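Local coordinates for protein pyridoxamine 5-phosphate-dependent dehydrase (Escherichia coli, PDB 3B8X) that removes the C3'-hydroxyl group from GDP-4-keto-6-deoxy-D-mannose by a combined transamination and deoxygenation on the route to the O-antigen sugar L-colitose, at residues 53-58 with 249-254. The protein carries 1 engineered substitution. Residues are numbered along the deposited sequence; the frame is centred on the assembly and turned at random.
Sequences VMVSSG and YNVRPL. With G4M ([(2R,3S,4R,5R)-5-(2-amino-6-oxo-1,6-dihydro-9H-purin-9-yl)-3,4-dihydroxytetrahydrofuran-2-yl]methyl (2R,3S,4S,5S,6R)-3,4-dihydroxy-5-[({3-hydroxy-2-methyl-5-[(phosphonooxy)methyl]pyridin-4-yl}methyl)amino]-6-methyltetrahydro-2H-pyran-2-yl dihydrogen diphosphate), chain O.
The pyrrolidine ring of Pro253 turns one face to the backbone of Met54 and Val55: Val55 O stands over it, 3.8 Å from Pro253 CB, while Met54 O leans in from one side, 3.6 Å from Pro253 CG. At the CB-CG edge runs the Met54 side chain, its CG 3.6 Å from Pro253 CG and its SD 3.7 Å from that same carbon. Met54 CG is swung anti to the backbone N (chi1 -168°) and the chain continues extended, which carries the thioether along this edge; Val36 of helix 34-47 touches both side chains. Met54 O also accepts a hydrogen bond from Arg215. The one hydrogen bond across the contact runs from Ser56 N to Val251 O, 2.8 Å but bent, with the donor 37° out of the carbonyl plane. Ser56 OG lies 3.7 Å from Val251 CB, but its hydrogen-bond partner is Thr60 of helix 58-68. Val55 and Val251 run alongside each other, CG1 of Val55 4.0 Å from CG2 of Val251. The loop 249-254, leading into helix 255-286, meets the chain where strand 51-55, at the edge of the large mixed sheet of an aspartate-aminotransferase-like fold, gives way to helix 58-68. Ser57 caps that helix, and Gly58 N donates at 2.8 Å to OP2 of the phosphate on the pyridine part of G4M, so this phosphate sits at the helix N-terminus. Asn250 OD1 takes Arg252 N in an Asx turn, while Asn250 ND2 donates to OP1 of the other G4M and to Glu196 of the second subunit, which also forms a salt bridge with Arg252.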
loop_
_atom_site.group_PDB
_atom_site.type_symbol
_atom_site.label_atom_id
_atom_site.label_comp_id
_atom_site.label_asym_id
_atom_site.label_seq_id
_atom_site.Cartn_x
_atom_site.Cartn_y
_atom_site.Cartn_z
ATOM N N VAL B 53 -10.320 2.371 -10.954
ATOM C CA VAL B 53 -9.148 1.538 -10.623
ATOM C C VAL B 53 -9.214 1.210 -9.147
ATOM O O VAL B 53 -9.011 2.090 -8.332
ATOM C CB VAL B 53 -7.778 2.178 -10.852
ATOM C CG1 VAL B 53 -6.696 1.191 -10.433
ATOM C CG2 VAL B 53 -7.538 2.572 -12.333
ATOM N N MET B 54 -9.449 -0.056 -8.821
ATOM C CA MET B 54 -9.495 -0.517 -7.431
ATOM C C MET B 54 -8.111 -0.743 -6.839
ATOM O O MET B 54 -7.233 -1.258 -7.512
ATOM C CB MET B 54 -10.214 -1.830 -7.330
ATOM C CG MET B 54 -10.544 -2.201 -5.851
ATOM S SD MET B 54 -11.280 -3.866 -5.767
ATOM C CE MET B 54 -11.990 -3.946 -4.104
ATOM N N VAL B 55 -7.925 -0.335 -5.597
ATOM C CA VAL B 55 -6.623 -0.434 -4.951
ATOM C C VAL B 55 -6.799 -0.941 -3.544
ATOM O O VAL B 55 -7.906 -1.168 -3.065
ATOM C CB VAL B 55 -5.824 0.909 -4.938
ATOM C CG1 VAL B 55 -5.343 1.242 -6.364
ATOM C CG2 VAL B 55 -6.669 2.026 -4.409
ATOM N N SER B 56 -5.687 -1.178 -2.891
ATOM C CA SER B 56 -5.745 -1.761 -1.573
ATOM C C SER B 56 -6.527 -1.007 -0.499
ATOM O O SER B 56 -6.994 -1.650 0.420
ATOM C CB SER B 56 -4.323 -2.137 -1.136
ATOM O OG SER B 56 -3.540 -0.966 -0.851
ATOM N N SER B 57 -6.633 0.323 -0.545
ATOM C CA SER B 57 -7.383 1.078 0.487
ATOM C C SER B 57 -7.633 2.485 -0.053
ATOM O O SER B 57 -7.113 2.852 -1.119
ATOM C CB SER B 57 -6.623 1.185 1.825
ATOM O OG SER B 57 -5.394 1.866 1.620
ATOM N N GLY B 58 -8.488 3.234 0.628
ATOM C CA GLY B 58 -8.748 4.603 0.203
ATOM C C GLY B 58 -7.445 5.420 0.395
ATOM O O GLY B 58 -7.226 6.409 -0.295
ATOM N N TYR B 249 4.015 1.349 -7.172
ATOM C CA TYR B 249 3.933 0.588 -5.919
ATOM C C TYR B 249 3.288 -0.722 -6.248
ATOM O O TYR B 249 2.906 -0.983 -7.376
ATOM C CB TYR B 249 2.910 1.326 -4.992
ATOM C CG TYR B 249 3.342 2.743 -4.627
ATOM C CD1 TYR B 249 2.963 3.850 -5.417
ATOM C CD2 TYR B 249 4.187 2.970 -3.530
ATOM C CE1 TYR B 249 3.454 5.150 -5.111
ATOM C CE2 TYR B 249 4.710 4.268 -3.236
ATOM C CZ TYR B 249 4.310 5.371 -4.015
ATOM O OH TYR B 249 4.763 6.666 -3.708
ATOM N N ASN B 250 3.150 -1.553 -5.233
ATOM C CA ASN B 250 2.260 -2.690 -5.387
ATOM C C ASN B 250 1.173 -2.359 -4.349
ATOM O O ASN B 250 1.398 -2.506 -3.131
ATOM C CB ASN B 250 2.873 -4.027 -5.014
ATOM C CG ASN B 250 1.811 -5.122 -4.844
ATOM O OD1 ASN B 250 0.612 -4.841 -4.935
ATOM N ND2 ASN B 250 2.244 -6.373 -4.571
ATOM N N VAL B 251 0.035 -1.838 -4.809
ATOM C CA VAL B 251 -1.133 -1.571 -3.956
ATOM C C VAL B 251 -2.374 -2.250 -4.547
ATOM O O VAL B 251 -3.475 -1.722 -4.554
ATOM C CB VAL B 251 -1.390 -0.077 -3.715
ATOM C CG1 VAL B 251 -0.167 0.503 -2.954
ATOM C CG2 VAL B 251 -1.596 0.620 -5.054
ATOM N N ARG B 252 -2.160 -3.429 -5.100
ATOM C CA ARG B 252 -3.246 -4.162 -5.682
ATOM C C ARG B 252 -4.212 -4.614 -4.574
ATOM O O ARG B 252 -3.785 -4.835 -3.437
ATOM C CB ARG B 252 -2.664 -5.405 -6.376
ATOM C CG ARG B 252 -1.850 -5.134 -7.619
ATOM C CD ARG B 252 -1.476 -6.460 -8.236
ATOM N NE ARG B 252 -0.651 -7.327 -7.395
ATOM C CZ ARG B 252 0.279 -8.150 -7.871
ATOM N NH1 ARG B 252 0.485 -8.231 -9.185
ATOM N NH2 ARG B 252 0.999 -8.902 -7.038
ATOM N N PRO B 253 -5.509 -4.725 -4.883
ATOM C CA PRO B 253 -6.456 -5.216 -3.890
ATOM C C PRO B 253 -6.472 -6.716 -4.109
ATOM O O PRO B 253 -5.972 -7.203 -5.121
ATOM C CB PRO B 253 -7.831 -4.682 -4.385
ATOM C CG PRO B 253 -7.650 -4.385 -5.881
ATOM C CD PRO B 253 -6.159 -4.378 -6.170
ATOM N N LEU B 254 -7.158 -7.439 -3.229
ATOM C CA LEU B 254 -7.269 -8.895 -3.371
ATOM C C LEU B 254 -8.453 -9.252 -4.255
ATOM O O LEU B 254 -9.432 -8.507 -4.311
ATOM C CB LEU B 254 -7.449 -9.539 -2.008
ATOM C CG LEU B 254 -6.166 -9.446 -1.169
ATOM C CD1 LEU B 254 -6.402 -10.011 0.202
ATOM C CD2 LEU B 254 -5.031 -10.132 -1.880
HETATM O OP3 G4M O . -9.316 3.842 5.592
HETATM P PL G4M O . -8.891 4.020 4.076
HETATM O OP1 G4M O . -7.294 3.846 3.844
HETATM O OP2 G4M O . -9.674 2.936 3.185
HETATM O OP4 G4M O . -9.417 5.469 3.550
HETATM C C5B G4M O . -8.565 6.450 4.069
HETATM C C5L G4M O . -9.318 7.725 4.080
HETATM C C6L G4M O . -9.023 8.693 3.129
HETATM N N1L G4M O . -9.641 9.851 3.165
HETATM C C2L G4M O . -10.550 10.160 4.065
HETATM C C2A G4M O . -11.176 11.534 4.075
HETATM C C3L G4M O . -10.950 9.246 5.036
HETATM O O3L G4M O . -11.836 9.649 5.972
HETATM C C4L G4M O . -10.328 7.957 5.023
HETATM C C4A G4M O . -10.645 6.974 5.972
HETATM N N4A G4M O . -11.461 7.261 6.942
HETATM C C4G G4M O . -11.859 6.229 7.832
HETATM C C5G G4M O . -12.100 6.759 9.226
HETATM C C6G G4M O . -13.020 7.979 9.188
HETATM O O5G G4M O . -12.822 5.686 9.822
HETATM C C3G G4M O . -10.787 5.133 7.950
HETATM O O3G G4M O . -11.240 4.007 7.208
HETATM C C2G G4M O . -10.640 4.706 9.440
HETATM O O2G G4M O . -9.948 3.460 9.570
HETATM C C1G G4M O . -11.996 4.563 10.091
HETATM O O1G G4M O . -11.761 4.655 11.490
HETATM P P2 G4M O . -12.605 3.737 12.478
HETATM O O3P G4M O . -14.175 3.821 12.103
HETATM O O4P G4M O . -12.477 4.377 13.962
HETATM O OPP G4M O . -11.949 2.279 12.262
HETATM P P G4M O . -12.422 1.198 13.353
HETATM O O1P G4M O . -12.264 1.535 14.927
HETATM O O2P G4M O . -11.452 -0.005 12.969
HETATM O "O5'" G4M O . -13.830 0.613 12.936
HETATM C "C5'" G4M O . -14.883 1.341 13.531
HETATM C "C4'" G4M O . -15.808 0.334 14.196
HETATM O "O4'" G4M O . -15.977 -0.822 13.322
HETATM C "C3'" G4M O . -15.166 -0.196 15.498
HETATM O "O3'" G4M O . -16.236 -0.483 16.385
HETATM C "C2'" G4M O . -14.437 -1.478 15.037
HETATM O "O2'" G4M O . -14.396 -2.400 16.133
HETATM C "C1'" G4M O . -15.424 -1.979 13.992
HETATM N N9 G4M O . -14.778 -2.869 13.023
HETATM C C8 G4M O . -13.820 -2.510 12.129
HETATM N N7 G4M O . -13.522 -3.570 11.404
HETATM C C4 G4M O . -15.097 -4.190 12.830
HETATM C C5 G4M O . -14.280 -4.654 11.772
HETATM C C6 G4M O . -14.411 -6.022 11.337
HETATM O O6 G4M O . -13.753 -6.504 10.427
HETATM N N3 G4M O . -15.957 -5.024 13.420
HETATM C C2 G4M O . -16.050 -6.282 13.021
HETATM N N1 G4M O . -15.300 -6.796 11.994
HETATM N N2 G4M O . -16.922 -7.114 13.652
#